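Local structure of acetyltransferase (Sinorhizobium meliloti, 4JXR) at residues I89-E94 / K98-A103. The protein probably transfers an acetyl group from acetyl-CoA to an acceptor, possibly phosphinothricin, as in other GNAT-superfamily acetyltransferases. Sequence-based numbering, arbitrary orientation. Where two conformers were deposited one is given.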
# COMPACT_ATOMS: atom_id res chain seq x y z
N ILE A 89 -7.04 -11.97 6.77
CA ILE A 89 -7.70 -13.17 7.28
C ILE A 89 -6.91 -14.38 6.85
O ILE A 89 -6.64 -14.54 5.67
CB ILE A 89 -9.12 -13.30 6.74
CG1 ILE A 89 -9.96 -12.07 6.99
CG2 ILE A 89 -9.80 -14.55 7.31
CD1 ILE A 89 -11.24 -12.13 6.24
N TYR A 90 -6.59 -15.27 7.79
CA TYR A 90 -5.85 -16.51 7.50
C TYR A 90 -6.50 -17.67 8.23
O TYR A 90 -6.59 -17.68 9.44
CB TYR A 90 -4.38 -16.39 7.90
CG TYR A 90 -3.67 -15.35 7.06
CD1 TYR A 90 -3.13 -15.70 5.86
CD2 TYR A 90 -3.54 -14.04 7.47
CE1 TYR A 90 -2.53 -14.76 5.04
CE2 TYR A 90 -2.95 -13.08 6.63
CZ TYR A 90 -2.48 -13.47 5.42
OH TYR A 90 -1.89 -12.53 4.60
N LEU A 91 -6.93 -18.66 7.47
CA LEU A 91 -7.52 -19.88 7.99
C LEU A 91 -6.59 -21.05 7.76
O LEU A 91 -6.07 -21.22 6.67
CB LEU A 91 -8.80 -20.18 7.22
CG LEU A 91 -9.89 -19.18 7.36
CD1 LEU A 91 -11.10 -19.55 6.51
CD2 LEU A 91 -10.30 -18.98 8.79
N SER A 92 -6.43 -21.89 8.76
CA SER A 92 -5.78 -23.19 8.56
C SER A 92 -6.62 -24.00 7.59
O SER A 92 -7.84 -23.82 7.47
CB SER A 92 -5.65 -23.91 9.87
OG SER A 92 -6.86 -24.29 10.40
N PRO A 93 -5.98 -24.96 6.89
CA PRO A 93 -6.75 -25.77 5.93
C PRO A 93 -7.99 -26.39 6.55
O PRO A 93 -9.05 -26.40 5.88
CB PRO A 93 -5.74 -26.82 5.50
CG PRO A 93 -4.44 -26.05 5.52
CD PRO A 93 -4.54 -25.23 6.78
N GLU A 94 -7.90 -26.84 7.80
CA GLU A 94 -9.01 -27.54 8.43
C GLU A 94 -10.16 -26.63 8.81
O GLU A 94 -11.27 -27.12 9.07
CB GLU A 94 -8.53 -28.27 9.70
CG GLU A 94 -8.20 -27.33 10.85
CD GLU A 94 -8.35 -27.96 12.23
OE1 GLU A 94 -7.32 -28.43 12.78
OE2 GLU A 94 -9.48 -27.98 12.76
N LYS A 98 -16.31 -23.79 6.47
CA LYS A 98 -17.10 -23.88 7.65
C LYS A 98 -17.70 -22.56 8.10
O LYS A 98 -18.17 -22.45 9.22
CB LYS A 98 -16.23 -24.44 8.79
CG LYS A 98 -15.71 -25.85 8.48
CD LYS A 98 -14.83 -26.43 9.56
CE LYS A 98 -14.37 -27.84 9.18
NZ LYS A 98 -13.39 -28.39 10.16
N GLY A 99 -17.70 -21.55 7.25
CA GLY A 99 -18.23 -20.23 7.60
C GLY A 99 -17.32 -19.43 8.52
O GLY A 99 -17.73 -18.38 9.02
N ILE A 100 -16.11 -19.88 8.77
CA ILE A 100 -15.23 -19.20 9.73
C ILE A 100 -14.66 -17.94 9.11
O ILE A 100 -14.52 -16.92 9.84
CB ILE A 100 -14.18 -20.14 10.28
CG1 ILE A 100 -14.86 -21.30 11.01
CG2 ILE A 100 -13.23 -19.40 11.19
CD1 ILE A 100 -13.88 -22.40 11.38
N GLY A 101 -14.31 -17.94 7.84
CA GLY A 101 -13.86 -16.69 7.19
C GLY A 101 -14.91 -15.61 7.31
O GLY A 101 -14.59 -14.45 7.60
N LYS A 102 -16.18 -15.98 7.07
CA LYS A 102 -17.30 -15.01 7.17
C LYS A 102 -17.39 -14.45 8.58
O LYS A 102 -17.63 -13.26 8.77
CB LYS A 102 -18.65 -15.66 6.76
CG LYS A 102 -18.93 -15.59 5.27
CD LYS A 102 -20.38 -15.99 4.94
CE LYS A 102 -21.37 -14.81 4.94
NZ LYS A 102 -22.79 -15.18 4.58
N ALA A 103 -17.27 -15.33 9.58
CA ALA A 103 -17.37 -14.88 10.96
C ALA A 103 -16.22 -13.91 11.29
O ALA A 103 -16.44 -12.88 11.90
CB ALA A 103 -17.34 -16.08 11.90
O HOH W 1 -12.26 -26.76 12.02
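K98 stretches its ammonium group to the backbone carbonyl of E94. With chi1 at -61°, CG lies anti to the carbonyl carbon, and beyond it the chain is fully extended, which carries the tip across to the other segment. CB and CG of K98 make no close approach there; CD comes to 3.7 Å from E94 O, CE to 3.2 Å from the same oxygen, and NZ donates a 2.7 Å hydrogen bond to it. The C=O...N angle of 166° places NZ nearly in line with the carbonyl. NZ also donates to a water, which in the given conformer of E94 donates to OE2. There E94 OE2 and K98 NZ are not in contact, 4.7 Å apart, and any attraction is probably modest.

I89-L91 form the end of strand 84-91; from N-cap G99 the chain enters helix 100-115, and strand 119-125 completes this beta-alpha-beta unit. R96 to G101 fit the Q/R-x-x-G-x-G/A motif of GNAT enzymes. The acetyl-CoA site takes I89 and L91 from the strand, G97 from the loop and G101 from the helix; in this chain a citrate, probably from the crystallisation liquor, lies beside L91 and accepts a hydrogen bond from G101 N. L91 divides its methyls: CD1 sits 3.8 Å from G101 N, while CD2 packs 3.8 Å from I100 CG2. I100 also touches I67 of strand 66-74, and L91 reaches L104 one turn further along the helix.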